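PDB 4LE4: beta-glucanase from Podospora anserina, which probably hydrolyses beta-glucan chains, as a glycoside hydrolase of family GH131. Local coordinates for residues N19-G24 with Q31-G36; S41-L46 with N68-N73; P48-P53 with G61-L66; R79-P84 with I117-S122. One frame throughout, in Å; residues are numbered along the deposited sequence.

Contacts 1 and 4 share an antiparallel sheet, with strands 30-34 and 78-84 as neighbours. Contact 3 lies on strand 61-66 of the other sheet. Contact 2 sits beside that sheet's strand 44-47 and reaches strand 78-84. Contact 4 is buried, its centre about 7 Å from the chain's centre, and sets a salt-bridged carboxylate against a phenylalanine edge. Contact 2 is also buried, its centre about 15 Å from the chain's centre, and turns on one hydroxyl pair. Contacts 1 and 3 are partly buried: the first an aromatic cluster with a water between the backbones, the second a glycine CA-H...O contact, a lysine CB over a tyrosine face and a weak bond to its hydroxyl.

Contact 1: N19-G24 with Q31-G36; sequences NKWSWG and QYYIHG
Asn19 starts the contact lightly, with its ND2 4.1 Å from CE2 of Tyr32. Trp21 does most of the work. Its CG is anti to the backbone N (chi1 -174°), which swings the indole against strand 30-34. Gln31 lies over one face: its CA sits 3.5 Å from the centroid of the five-membered ring, a CH-pi contact nearly on the ring normal. Gln31 CB comes to 3.4 Å from Trp21 CZ2, and the backbone N of Tyr32 lies over the same face, nearer the rim. The six-membered ring of Trp21 is close to parallel with the Tyr33 ring, but the two are slid apart and barely overlap. Trp23 completes the aromatic cluster. Its CZ2 stands over the face of the Tyr33 ring, 3.6 Å from CE1 of Tyr33, with the planes 49° apart. A water lies within hydrogen-bonding distance of both carbonyls, 2.6 Å from Trp21 O and 3.0 Å from Tyr32 O. Gln85 OE1 accepts hydrogen bonds from both Trp21 NE1 and Gln31 NE2. The loop is therefore held to the strand mainly by ring faces and aliphatic carbons, while the polar ends of Trp21 and Gln31 share a partner beyond the contact.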
loop_
_atom_site.group_PDB
_atom_site.type_symbol
_atom_site.label_atom_id
_atom_site.label_comp_id
_atom_site.label_asym_id
_atom_site.label_seq_id
_atom_site.Cartn_x
_atom_site.Cartn_y
_atom_site.Cartn_z
ATOM N N ASN A 19 2.641 13.240 -12.993
ATOM C CA ASN A 19 1.849 13.863 -14.046
ATOM C C ASN A 19 2.356 13.511 -15.439
ATOM O O ASN A 19 1.679 13.787 -16.433
ATOM C CB ASN A 19 1.854 15.381 -13.903
ATOM C CG ASN A 19 0.996 15.874 -12.750
ATOM O OD1 ASN A 19 1.326 16.888 -12.111
ATOM N ND2 ASN A 19 -0.112 15.188 -12.492
ATOM N N LYS A 20 3.543 12.918 -15.534
ATOM C CA LYS A 20 4.046 12.565 -16.859
ATOM C C LYS A 20 3.270 11.393 -17.463
ATOM O O LYS A 20 3.277 11.179 -18.675
ATOM C CB LYS A 20 5.524 12.202 -16.794
ATOM C CG LYS A 20 6.429 13.347 -16.386
ATOM C CD LYS A 20 7.851 12.820 -16.188
ATOM C CE LYS A 20 8.814 13.928 -15.792
ATOM N NZ LYS A 20 10.215 13.408 -15.758
ATOM N N TRP A 21 2.580 10.645 -16.613
ATOM C CA TRP A 21 1.818 9.492 -17.076
ATOM C C TRP A 21 0.442 9.889 -17.580
ATOM O O TRP A 21 -0.191 10.778 -17.018
ATOM C CB TRP A 21 1.647 8.500 -15.932
ATOM C CG TRP A 21 0.995 7.222 -16.348
ATOM C CD1 TRP A 21 1.623 6.067 -16.705
ATOM C CD2 TRP A 21 -0.412 6.957 -16.432
ATOM N NE1 TRP A 21 0.701 5.105 -17.002
ATOM C CE2 TRP A 21 -0.556 5.617 -16.844
ATOM C CE3 TRP A 21 -1.563 7.722 -16.196
ATOM C CZ2 TRP A 21 -1.808 5.014 -17.028
ATOM C CZ3 TRP A 21 -2.807 7.125 -16.381
ATOM C CH2 TRP A 21 -2.916 5.783 -16.793
ATOM N N SER A 22 -0.008 9.219 -18.643
ATOM C CA SER A 22 -1.339 9.440 -19.219
ATOM C C SER A 22 -1.715 8.176 -19.964
ATOM O O SER A 22 -0.852 7.370 -20.302
ATOM C CB SER A 22 -1.350 10.616 -20.208
ATOM O OG SER A 22 -0.675 10.260 -21.396
ATOM N N TRP A 23 -3.002 7.991 -20.223
ATOM C CA TRP A 23 -3.436 6.801 -20.939
ATOM C C TRP A 23 -2.738 6.695 -22.295
ATOM O O TRP A 23 -2.342 5.608 -22.712
ATOM C CB TRP A 23 -4.956 6.822 -21.119
ATOM C CG TRP A 23 -5.685 6.520 -19.836
ATOM C CD1 TRP A 23 -6.483 7.367 -19.127
ATOM C CD2 TRP A 23 -5.681 5.278 -19.123
ATOM N NE1 TRP A 23 -6.987 6.726 -18.011
ATOM C CE2 TRP A 23 -6.509 5.444 -17.986
ATOM C CE3 TRP A 23 -5.058 4.045 -19.331
ATOM C CZ2 TRP A 23 -6.731 4.418 -17.062
ATOM C CZ3 TRP A 23 -5.274 3.018 -18.408
ATOM C CH2 TRP A 23 -6.109 3.215 -17.285
ATOM N N GLY A 24 -2.563 7.838 -22.954
ATOM C CA GLY A 24 -1.921 7.849 -24.259
ATOM C C GLY A 24 -0.405 7.800 -24.234
ATOM O O GLY A 24 0.226 7.627 -25.277
ATOM N N GLN A 31 0.824 4.352 -12.753
ATOM C CA GLN A 31 -0.307 4.933 -13.436
ATOM C C GLN A 31 -0.933 5.868 -12.375
ATOM O O GLN A 31 -1.178 5.461 -11.213
ATOM C CB GLN A 31 -1.335 3.868 -13.824
ATOM C CG GLN A 31 -0.752 2.659 -14.513
ATOM C CD GLN A 31 -1.837 1.786 -15.118
ATOM O OE1 GLN A 31 -2.932 1.668 -14.564
ATOM N NE2 GLN A 31 -1.529 1.154 -16.262
ATOM N N TYR A 32 -1.216 7.096 -12.770
ATOM C CA TYR A 32 -1.801 8.058 -11.854
ATOM C C TYR A 32 -3.117 8.585 -12.422
ATOM O O TYR A 32 -3.132 9.426 -13.330
ATOM C CB TYR A 32 -0.792 9.188 -11.611
ATOM C CG TYR A 32 -1.312 10.222 -10.638
ATOM C CD1 TYR A 32 -1.659 9.862 -9.344
ATOM C CD2 TYR A 32 -1.517 11.533 -11.042
ATOM C CE1 TYR A 32 -2.223 10.800 -8.452
ATOM C CE2 TYR A 32 -2.072 12.482 -10.156
ATOM C CZ TYR A 32 -2.421 12.099 -8.878
ATOM O OH TYR A 32 -2.998 13.003 -8.015
ATOM N N TYR A 33 -4.238 8.030 -11.938
ATOM C CA TYR A 33 -5.542 8.487 -12.396
ATOM C C TYR A 33 -6.644 8.352 -11.355
ATOM O O TYR A 33 -7.650 9.043 -11.466
ATOM C CB TYR A 33 -5.960 7.801 -13.706
ATOM C CG TYR A 33 -6.207 6.308 -13.593
ATOM C CD1 TYR A 33 -5.165 5.402 -13.759
ATOM C CD2 TYR A 33 -7.487 5.809 -13.369
ATOM C CE1 TYR A 33 -5.376 4.038 -13.724
ATOM C CE2 TYR A 33 -7.722 4.442 -13.322
ATOM C CZ TYR A 33 -6.659 3.555 -13.500
ATOM O OH TYR A 33 -6.863 2.192 -13.418
ATOM N N ILE A 34 -6.445 7.507 -10.335
ATOM C CA ILE A 34 -7.453 7.329 -9.276
ATOM C C ILE A 34 -7.158 8.350 -8.178
ATOM O O ILE A 34 -6.424 8.091 -7.220
ATOM C CB ILE A 34 -7.424 5.889 -8.721
ATOM C CG1 ILE A 34 -7.657 4.927 -9.902
ATOM C CG2 ILE A 34 -8.503 5.684 -7.612
ATOM C CD1 ILE A 34 -7.626 3.445 -9.535
ATOM N N HIS A 35 -7.728 9.532 -8.364
ATOM C CA HIS A 35 -7.533 10.635 -7.433
ATOM C C HIS A 35 -8.671 11.619 -7.662
ATOM O O HIS A 35 -9.408 11.509 -8.648
ATOM C CB HIS A 35 -6.175 11.332 -7.697
ATOM C CG HIS A 35 -5.995 11.819 -9.107
ATOM N ND1 HIS A 35 -6.634 12.939 -9.601
ATOM C CD2 HIS A 35 -5.248 11.334 -10.131
ATOM C CE1 HIS A 35 -6.289 13.124 -10.863
ATOM N NE2 HIS A 35 -5.447 12.163 -11.210
ATOM N N GLY A 36 -8.782 12.584 -6.767
ATOM C CA GLY A 36 -9.830 13.582 -6.871
ATOM C C GLY A 36 -9.532 14.700 -7.849
ATOM O O GLY A 36 -8.605 14.614 -8.652
HETATM O O HOH W 1 -1.249 11.394 -14.670
#

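Contact 2: S41-L46 with N68-N73; sequences SAYVNL and NTAYWN
Tyr43 meets Thr69 and Ala70 through the far end of its ring. The tight part is the hydroxyl pair: Tyr43 OH donates to Thr69 OG1 over 2.7 Å. Thr69 OG1 lies at the ring edge, near the ring plane. The threonine torsion (chi1 69°) turns OG1 to the tyrosine hydroxyl, and OG1 also bonds to Asp67 OD1 and Ser38 OG. Tyr43 OH has a second partner in the backbone N of Ser38, so the two hydroxyls belong to a small polar network. The apolar part is looser. Ala70 CB stands 4.0 Å from Tyr43 CE1, and Ala70 is the centre of an inverse gamma turn. On the outer side Thr69 is partly exposed, whereas Tyr43 and Ala70 are buried. A phenylalanine in place of Tyr43 would probably leave Thr69 OG1 without this donor and Ser38 N without its acceptor. Tyr43 comes just before strand 44-47, and its ring also touches Tyr32 of strand 30-34 and Thr80 of strand 78-84. The 68-73 loop is tied to strand 78-84 by a backbone hydrogen bond between Arg79 N and Ala70 O.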
loop_
_atom_site.group_PDB
_atom_site.type_symbol
_atom_site.label_atom_id
_atom_site.label_comp_id
_atom_site.label_asym_id
_atom_site.label_seq_id
_atom_site.Cartn_x
_atom_site.Cartn_y
_atom_site.Cartn_z
ATOM N N SER A 41 -0.054 17.517 -5.921
ATOM C CA SER A 41 0.515 17.900 -4.632
ATOM C C SER A 41 -0.499 17.952 -3.482
ATOM O O SER A 41 -0.124 18.044 -2.309
ATOM C CB SER A 41 1.295 19.223 -4.755
ATOM O OG SER A 41 0.441 20.278 -5.094
ATOM N N ALA A 42 -1.786 17.865 -3.802
ATOM C CA ALA A 42 -2.788 17.792 -2.745
ATOM C C ALA A 42 -2.861 16.359 -2.189
ATOM O O ALA A 42 -3.285 16.153 -1.046
ATOM C CB ALA A 42 -4.165 18.153 -3.289
ATOM N N TYR A 43 -2.455 15.385 -3.012
ATOM C CA TYR A 43 -2.570 13.969 -2.649
ATOM C C TYR A 43 -1.300 13.138 -2.460
ATOM O O TYR A 43 -1.295 12.173 -1.696
ATOM C CB TYR A 43 -3.430 13.268 -3.716
ATOM C CG TYR A 43 -4.694 13.968 -4.057
ATOM C CD1 TYR A 43 -5.629 14.267 -3.082
ATOM C CD2 TYR A 43 -4.993 14.281 -5.399
ATOM C CE1 TYR A 43 -6.837 14.855 -3.428
ATOM C CE2 TYR A 43 -6.189 14.870 -5.741
ATOM C CZ TYR A 43 -7.104 15.149 -4.752
ATOM O OH TYR A 43 -8.298 15.719 -5.104
ATOM N N VAL A 44 -0.224 13.502 -3.144
ATOM C CA VAL A 44 0.985 12.723 -3.042
ATOM C C VAL A 44 2.178 13.685 -2.946
ATOM O O VAL A 44 2.294 14.583 -3.755
ATOM C CB VAL A 44 1.168 11.849 -4.299
ATOM C CG1 VAL A 44 2.353 10.885 -4.080
ATOM C CG2 VAL A 44 -0.113 11.043 -4.586
ATOM N N ASN A 45 3.028 13.486 -1.954
ATOM C CA ASN A 45 4.220 14.325 -1.797
ATOM C C ASN A 45 5.357 13.433 -1.371
ATOM O O ASN A 45 5.174 12.562 -0.525
ATOM C CB ASN A 45 3.985 15.422 -0.752
ATOM C CG ASN A 45 2.985 16.457 -1.213
ATOM O OD1 ASN A 45 1.788 16.381 -0.901
ATOM N ND2 ASN A 45 3.458 17.420 -1.981
ATOM N N LEU A 46 6.543 13.651 -1.949
ATOM C CA LEU A 46 7.698 12.829 -1.630
ATOM C C LEU A 46 8.684 13.595 -0.757
ATOM O O LEU A 46 8.843 14.817 -0.906
ATOM C CB LEU A 46 8.444 12.424 -2.909
ATOM C CG LEU A 46 7.643 11.827 -4.063
ATOM C CD1 LEU A 46 8.550 11.564 -5.277
ATOM C CD2 LEU A 46 6.998 10.511 -3.578
ATOM N N ASN A 68 -10.729 16.716 1.513
ATOM C CA ASN A 68 -12.130 16.843 1.145
ATOM C C ASN A 68 -12.450 16.660 -0.320
ATOM O O ASN A 68 -13.617 16.471 -0.681
ATOM C CB ASN A 68 -12.702 18.182 1.607
ATOM C CG ASN A 68 -12.686 18.332 3.109
ATOM O OD1 ASN A 68 -13.077 17.419 3.849
ATOM N ND2 ASN A 68 -12.238 19.498 3.579
ATOM N N THR A 69 -11.427 16.681 -1.173
ATOM C CA THR A 69 -11.645 16.546 -2.616
ATOM C C THR A 69 -11.215 15.181 -3.189
ATOM O O THR A 69 -11.269 14.971 -4.400
ATOM C CB THR A 69 -10.831 17.592 -3.371
ATOM O OG1 THR A 69 -9.438 17.269 -3.244
ATOM C CG2 THR A 69 -11.052 18.987 -2.744
ATOM N N ALA A 70 -10.779 14.286 -2.317
ATOM C CA ALA A 70 -10.279 12.984 -2.743
ATOM C C ALA A 70 -11.353 11.983 -3.171
ATOM O O ALA A 70 -11.405 10.876 -2.646
ATOM C CB ALA A 70 -9.407 12.389 -1.652
ATOM N N TYR A 71 -12.164 12.378 -4.150
ATOM C CA TYR A 71 -13.229 11.522 -4.661
ATOM C C TYR A 71 -13.003 11.327 -6.147
ATOM O O TYR A 71 -12.846 12.304 -6.883
ATOM C CB TYR A 71 -14.597 12.171 -4.412
ATOM C CG TYR A 71 -14.993 12.159 -2.962
ATOM C CD1 TYR A 71 -15.672 11.063 -2.417
ATOM C CD2 TYR A 71 -14.645 13.210 -2.118
ATOM C CE1 TYR A 71 -15.995 11.012 -1.089
ATOM C CE2 TYR A 71 -14.951 13.158 -0.771
ATOM C CZ TYR A 71 -15.629 12.052 -0.266
ATOM O OH TYR A 71 -15.907 11.977 1.072
ATOM N N TRP A 72 -12.985 10.069 -6.591
ATOM C CA TRP A 72 -12.745 9.752 -7.991
ATOM C C TRP A 72 -13.995 9.235 -8.708
ATOM O O TRP A 72 -14.743 8.429 -8.167
ATOM C CB TRP A 72 -11.651 8.674 -8.107
ATOM C CG TRP A 72 -11.341 8.224 -9.518
ATOM C CD1 TRP A 72 -10.829 8.994 -10.541
ATOM C CD2 TRP A 72 -11.514 6.906 -10.060
ATOM N NE1 TRP A 72 -10.679 8.223 -11.682
ATOM C CE2 TRP A 72 -11.095 6.944 -11.407
ATOM C CE3 TRP A 72 -11.995 5.691 -9.532
ATOM C CZ2 TRP A 72 -11.142 5.811 -12.240
ATOM C CZ3 TRP A 72 -12.039 4.569 -10.356
ATOM C CH2 TRP A 72 -11.614 4.638 -11.692
ATOM N N ASN A 73 -14.205 9.712 -9.930
ATOM C CA ASN A 73 -15.300 9.227 -10.769
ATOM C C ASN A 73 -16.677 9.277 -10.108
ATOM O O ASN A 73 -17.452 8.338 -10.233
ATOM C CB ASN A 73 -14.975 7.785 -11.164
ATOM C CG ASN A 73 -15.737 7.311 -12.384
ATOM O OD1 ASN A 73 -15.725 6.128 -12.704
ATOM N ND2 ASN A 73 -16.396 8.223 -13.070
#

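Contact 3: P48-P53 with G61-L66; sequences PDYKNP and GAKITL
Strands 44-47 and 61-66 form a beta hairpin, and its long connection folds back here onto the start of the second strand. Tyr50 carries the contact. Its ring leans on Lys63, whose CB lies over one face, offset toward the rim, as a CH-pi contact 4.0 Å from the ring centroid. Lys63 CB is 3.7 Å from both Tyr50 CD2 and Tyr50 CE2. Farther out the lysine chain bends at its third torsion (chi3 62°). The bend carries CE to 3.6 Å from Tyr50 OH and brings NZ to the same hydroxyl. The hydrogen bond from Lys63 NZ to Tyr50 OH is weak, at 3.4 Å. The Tyr50 ring also meets Tyr225 of strand 222-233 edge-to-face. At the root of the loop, Gly61 CA makes a CA-H...O contact of 3.6 Å with Tyr50 O. Gly61 has no CB, and its backbone lies close against Tyr50 O and the backbone N of Lys51. Lys51 adds its CB, 3.7 Å from Gly61 N, while its NZ bonds to the carbonyls of Ser58 and Asp55 within the loop. Polar bonding across the contact is thus slight. The aliphatic part of Lys63 against an aromatic face, and the bare glycine backbone, account for most of the fit.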
loop_
_atom_site.group_PDB
_atom_site.type_symbol
_atom_site.label_atom_id
_atom_site.label_comp_id
_atom_site.label_asym_id
_atom_site.label_seq_id
_atom_site.Cartn_x
_atom_site.Cartn_y
_atom_site.Cartn_z
ATOM N N PRO A 48 12.413 12.583 2.002
ATOM C CA PRO A 48 13.232 11.604 2.705
ATOM C C PRO A 48 12.649 11.454 4.107
ATOM O O PRO A 48 12.886 10.464 4.781
ATOM C CB PRO A 48 14.613 12.271 2.749
ATOM C CG PRO A 48 14.605 13.146 1.533
ATOM C CD PRO A 48 13.224 13.752 1.612
ATOM N N ASP A 49 11.865 12.440 4.546
ATOM C CA ASP A 49 11.305 12.382 5.875
ATOM C C ASP A 49 10.080 11.496 5.940
ATOM O O ASP A 49 9.578 11.230 7.014
ATOM C CB ASP A 49 10.902 13.776 6.378
ATOM C CG ASP A 49 12.061 14.794 6.325
ATOM O OD1 ASP A 49 13.237 14.379 6.371
ATOM O OD2 ASP A 49 11.780 16.013 6.253
ATOM N N TYR A 50 9.615 11.038 4.793
ATOM C CA TYR A 50 8.388 10.248 4.747
ATOM C C TYR A 50 8.595 8.757 4.569
ATOM O O TYR A 50 7.632 8.048 4.292
ATOM C CB TYR A 50 7.512 10.750 3.596
ATOM C CG TYR A 50 7.092 12.201 3.665
ATOM C CD1 TYR A 50 7.069 12.891 4.876
ATOM C CD2 TYR A 50 6.650 12.852 2.521
ATOM C CE1 TYR A 50 6.607 14.206 4.946
ATOM C CE2 TYR A 50 6.177 14.161 2.582
ATOM C CZ TYR A 50 6.158 14.829 3.797
ATOM O OH TYR A 50 5.677 16.137 3.853
ATOM N N LYS A 51 9.829 8.278 4.675
ATOM C CA LYS A 51 10.107 6.837 4.505
ATOM C C LYS A 51 10.568 6.179 5.790
ATOM O O LYS A 51 10.847 6.854 6.789
ATOM C CB LYS A 51 11.238 6.617 3.501
ATOM C CG LYS A 51 12.577 7.111 4.025
ATOM C CD LYS A 51 13.749 6.633 3.172
ATOM C CE LYS A 51 15.081 6.840 3.916
ATOM N NZ LYS A 51 16.175 6.230 3.162
ATOM N N ASN A 52 10.619 4.848 5.774
ATOM C CA ASN A 52 11.151 4.117 6.906
ATOM C C ASN A 52 12.663 4.481 6.916
ATOM O O ASN A 52 13.371 4.180 5.965
ATOM C CB ASN A 52 11.013 2.630 6.646
ATOM C CG ASN A 52 11.497 1.795 7.798
ATOM O OD1 ASN A 52 12.382 2.203 8.562
ATOM N ND2 ASN A 52 10.925 0.589 7.935
ATOM N N PRO A 53 13.168 5.074 8.005
ATOM C CA PRO A 53 14.594 5.436 8.012
ATOM C C PRO A 53 15.570 4.285 7.805
ATOM O O PRO A 53 16.694 4.501 7.361
ATOM C CB PRO A 53 14.786 6.092 9.382
ATOM C CG PRO A 53 13.407 6.577 9.757
ATOM C CD PRO A 53 12.542 5.408 9.294
ATOM N N GLY A 61 10.156 8.797 0.691
ATOM C CA GLY A 61 8.919 8.071 0.940
ATOM C C GLY A 61 7.829 8.976 0.388
ATOM O O GLY A 61 8.074 10.123 0.007
ATOM N N ALA A 62 6.597 8.484 0.348
ATOM C CA ALA A 62 5.509 9.279 -0.160
ATOM C C ALA A 62 4.433 9.488 0.892
ATOM O O ALA A 62 4.022 8.544 1.567
ATOM C CB ALA A 62 4.898 8.590 -1.390
ATOM N N LYS A 63 4.002 10.734 1.063
ATOM C CA LYS A 63 2.883 10.977 1.960
ATOM C C LYS A 63 1.686 10.964 1.009
ATOM O O LYS A 63 1.649 11.730 0.043
ATOM C CB LYS A 63 2.980 12.355 2.625
ATOM C CG LYS A 63 1.747 12.652 3.493
ATOM C CD LYS A 63 1.995 13.912 4.348
ATOM C CE LYS A 63 2.201 15.113 3.511
ATOM N NZ LYS A 63 2.329 16.307 4.439
ATOM N N ILE A 64 0.745 10.053 1.257
ATOM C CA ILE A 64 -0.467 9.940 0.463
ATOM C C ILE A 64 -1.571 10.507 1.341
ATOM O O ILE A 64 -1.740 10.119 2.493
ATOM C CB ILE A 64 -0.723 8.458 0.049
ATOM C CG1 ILE A 64 0.310 8.090 -1.028
ATOM C CG2 ILE A 64 -2.134 8.300 -0.522
ATOM C CD1 ILE A 64 0.223 6.668 -1.563
ATOM N N THR A 65 -2.292 11.456 0.781
ATOM C CA THR A 65 -3.326 12.182 1.510
ATOM C C THR A 65 -4.750 12.087 0.979
ATOM O O THR A 65 -4.983 12.157 -0.220
ATOM C CB THR A 65 -2.944 13.687 1.514
ATOM O OG1 THR A 65 -1.703 13.846 2.221
ATOM C CG2 THR A 65 -4.030 14.536 2.159
ATOM N N LEU A 66 -5.696 11.955 1.892
ATOM C CA LEU A 66 -7.095 11.978 1.522
ATOM C C LEU A 66 -7.552 13.297 2.112
ATOM O O LEU A 66 -7.329 13.552 3.308
ATOM C CB LEU A 66 -7.890 10.881 2.210
ATOM C CG LEU A 66 -7.547 9.445 1.827
ATOM C CD1 LEU A 66 -8.421 8.445 2.643
ATOM C CD2 LEU A 66 -7.817 9.304 0.341
#

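Contact 4: R79-P84 with I117-S122; sequences RTELIP and IAFFES
Phe119 takes a first torsion of 61°, which places its ring carbon CG between the backbone N and the carbonyl carbon and sends CZ toward Glu81. Arg79 bends at chi3 (78°) to bring its guanidinium to the same carboxylate. Strands 78-84 and 115-120 share an antiparallel sheet of this concanavalin-clan domain but are not neighbours; strand 209-211 pairs with both. Arg79 grips Glu81 side-on with two nitrogens. NE reaches OE2 of Glu81 at 2.6 Å as a salt bridge, and NH2 reaches OE1 of Glu81 at 2.9 Å on its syn lone pair. His206 ND1 also bonds to Glu81 OE1, and the His206 ring stacks with Phe119. Replacing Glu81 by an alanine would probably leave the buried Arg79 charge without its mate and His206 without this partner. The carboxylate and phenylalanine planes are 77° apart. Phe119 CZ touches both oxygens, 3.4 Å from Glu81 OE1 and 3.5 Å from Glu81 OE2, and Arg79 NH2 lies at the ring edge, 3.9 Å from that same Phe119 CZ.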
loop_
_atom_site.group_PDB
_atom_site.type_symbol
_atom_site.label_atom_id
_atom_site.label_comp_id
_atom_site.label_asym_id
_atom_site.label_seq_id
_atom_site.Cartn_x
_atom_site.Cartn_y
_atom_site.Cartn_z
ATOM N N ARG A 79 -10.477 8.223 -2.208
ATOM C CA ARG A 79 -9.376 7.401 -2.726
ATOM C C ARG A 79 -8.222 8.218 -3.284
ATOM O O ARG A 79 -8.435 9.217 -3.924
ATOM C CB ARG A 79 -9.858 6.516 -3.897
ATOM C CG ARG A 79 -11.067 5.641 -3.604
ATOM C CD ARG A 79 -11.600 5.028 -4.879
ATOM N NE ARG A 79 -10.778 3.905 -5.292
ATOM C CZ ARG A 79 -11.158 3.010 -6.201
ATOM N NH1 ARG A 79 -12.348 3.122 -6.789
ATOM N NH2 ARG A 79 -10.343 2.015 -6.517
ATOM N N THR A 80 -7.008 7.727 -3.061
ATOM C CA THR A 80 -5.791 8.290 -3.642
ATOM C C THR A 80 -4.984 7.007 -3.837
ATOM O O THR A 80 -4.509 6.401 -2.859
ATOM C CB THR A 80 -5.009 9.234 -2.709
ATOM O OG1 THR A 80 -5.781 10.412 -2.443
ATOM C CG2 THR A 80 -3.717 9.647 -3.384
ATOM N N GLU A 81 -4.865 6.588 -5.085
ATOM C CA GLU A 81 -4.174 5.326 -5.374
ATOM C C GLU A 81 -3.284 5.425 -6.605
ATOM O O GLU A 81 -3.606 6.145 -7.539
ATOM C CB GLU A 81 -5.240 4.216 -5.603
ATOM C CG GLU A 81 -6.127 3.975 -4.390
ATOM C CD GLU A 81 -7.522 3.460 -4.761
ATOM O OE1 GLU A 81 -7.652 2.763 -5.808
ATOM O OE2 GLU A 81 -8.482 3.753 -4.010
ATOM N N LEU A 82 -2.168 4.682 -6.577
ATOM C CA LEU A 82 -1.208 4.583 -7.659
ATOM C C LEU A 82 -1.232 3.103 -8.055
ATOM O O LEU A 82 -1.366 2.240 -7.194
ATOM C CB LEU A 82 0.225 4.915 -7.169
ATOM C CG LEU A 82 0.352 6.262 -6.447
ATOM C CD1 LEU A 82 1.759 6.458 -5.948
ATOM C CD2 LEU A 82 -0.055 7.354 -7.410
ATOM N N ILE A 83 -1.111 2.824 -9.341
ATOM C CA ILE A 83 -1.090 1.445 -9.819
ATOM C C ILE A 83 0.229 1.237 -10.576
ATOM O O ILE A 83 0.659 2.107 -11.331
ATOM C CB ILE A 83 -2.306 1.180 -10.767
ATOM C CG1 ILE A 83 -3.604 1.247 -9.947
ATOM C CG2 ILE A 83 -2.275 -0.254 -11.370
ATOM C CD1 ILE A 83 -4.825 1.253 -10.808
ATOM N N PRO A 84 0.903 0.089 -10.356
ATOM C CA PRO A 84 2.160 -0.169 -11.053
ATOM C C PRO A 84 1.967 -0.105 -12.576
ATOM O O PRO A 84 0.983 -0.642 -13.113
ATOM C CB PRO A 84 2.535 -1.590 -10.607
ATOM C CG PRO A 84 1.895 -1.698 -9.248
ATOM C CD PRO A 84 0.546 -1.031 -9.484
ATOM N N ILE A 117 -6.370 -0.767 2.117
ATOM C CA ILE A 117 -5.016 -0.318 1.806
ATOM C C ILE A 117 -4.190 -1.320 1.014
ATOM O O ILE A 117 -4.183 -2.500 1.353
ATOM C CB ILE A 117 -4.304 -0.061 3.158
ATOM C CG1 ILE A 117 -5.157 0.928 3.997
ATOM C CG2 ILE A 117 -2.899 0.477 2.933
ATOM C CD1 ILE A 117 -4.850 0.943 5.496
ATOM N N ALA A 118 -3.459 -0.859 -0.002
ATOM C CA ALA A 118 -2.591 -1.787 -0.775
ATOM C C ALA A 118 -3.396 -3.022 -1.241
ATOM O O ALA A 118 -2.965 -4.183 -1.123
ATOM C CB ALA A 118 -1.440 -2.221 0.086
ATOM N N PHE A 119 -4.549 -2.749 -1.812
ATOM C CA PHE A 119 -5.463 -3.809 -2.235
ATOM C C PHE A 119 -5.470 -4.110 -3.704
ATOM O O PHE A 119 -5.174 -3.235 -4.530
ATOM C CB PHE A 119 -6.907 -3.426 -1.820
ATOM C CG PHE A 119 -7.423 -2.121 -2.458
ATOM C CD1 PHE A 119 -7.249 -0.885 -1.812
ATOM C CD2 PHE A 119 -8.100 -2.148 -3.672
ATOM C CE1 PHE A 119 -7.758 0.302 -2.383
ATOM C CE2 PHE A 119 -8.615 -0.976 -4.259
ATOM C CZ PHE A 119 -8.443 0.254 -3.614
ATOM N N PHE A 120 -5.810 -5.364 -4.049
ATOM C CA PHE A 120 -5.969 -5.713 -5.457
ATOM C C PHE A 120 -7.403 -5.339 -5.828
ATOM O O PHE A 120 -8.260 -5.220 -4.955
ATOM C CB PHE A 120 -5.712 -7.222 -5.686
ATOM C CG PHE A 120 -4.264 -7.593 -5.548
ATOM C CD1 PHE A 120 -3.423 -7.555 -6.661
ATOM C CD2 PHE A 120 -3.719 -7.888 -4.304
ATOM C CE1 PHE A 120 -2.063 -7.794 -6.544
ATOM C CE2 PHE A 120 -2.346 -8.130 -4.171
ATOM C CZ PHE A 120 -1.512 -8.076 -5.320
ATOM N N GLU A 121 -7.667 -5.141 -7.115
ATOM C CA GLU A 121 -9.004 -4.751 -7.568
ATOM C C GLU A 121 -10.145 -5.706 -7.159
ATOM O O GLU A 121 -11.280 -5.283 -7.003
ATOM C CB GLU A 121 -8.992 -4.560 -9.082
ATOM C CG GLU A 121 -9.711 -3.306 -9.530
ATOM C CD GLU A 121 -9.182 -2.735 -10.839
ATOM O OE1 GLU A 121 -8.106 -2.071 -10.848
ATOM O OE2 GLU A 121 -9.858 -2.955 -11.872
ATOM N N SER A 122 -9.833 -6.977 -6.994
ATOM C CA SER A 122 -10.848 -7.963 -6.575
ATOM C C SER A 122 -10.856 -8.094 -5.051
ATOM O O SER A 122 -11.641 -8.850 -4.459
ATOM C CB SER A 122 -10.473 -9.311 -7.180
ATOM O OG SER A 122 -9.296 -9.768 -6.569
#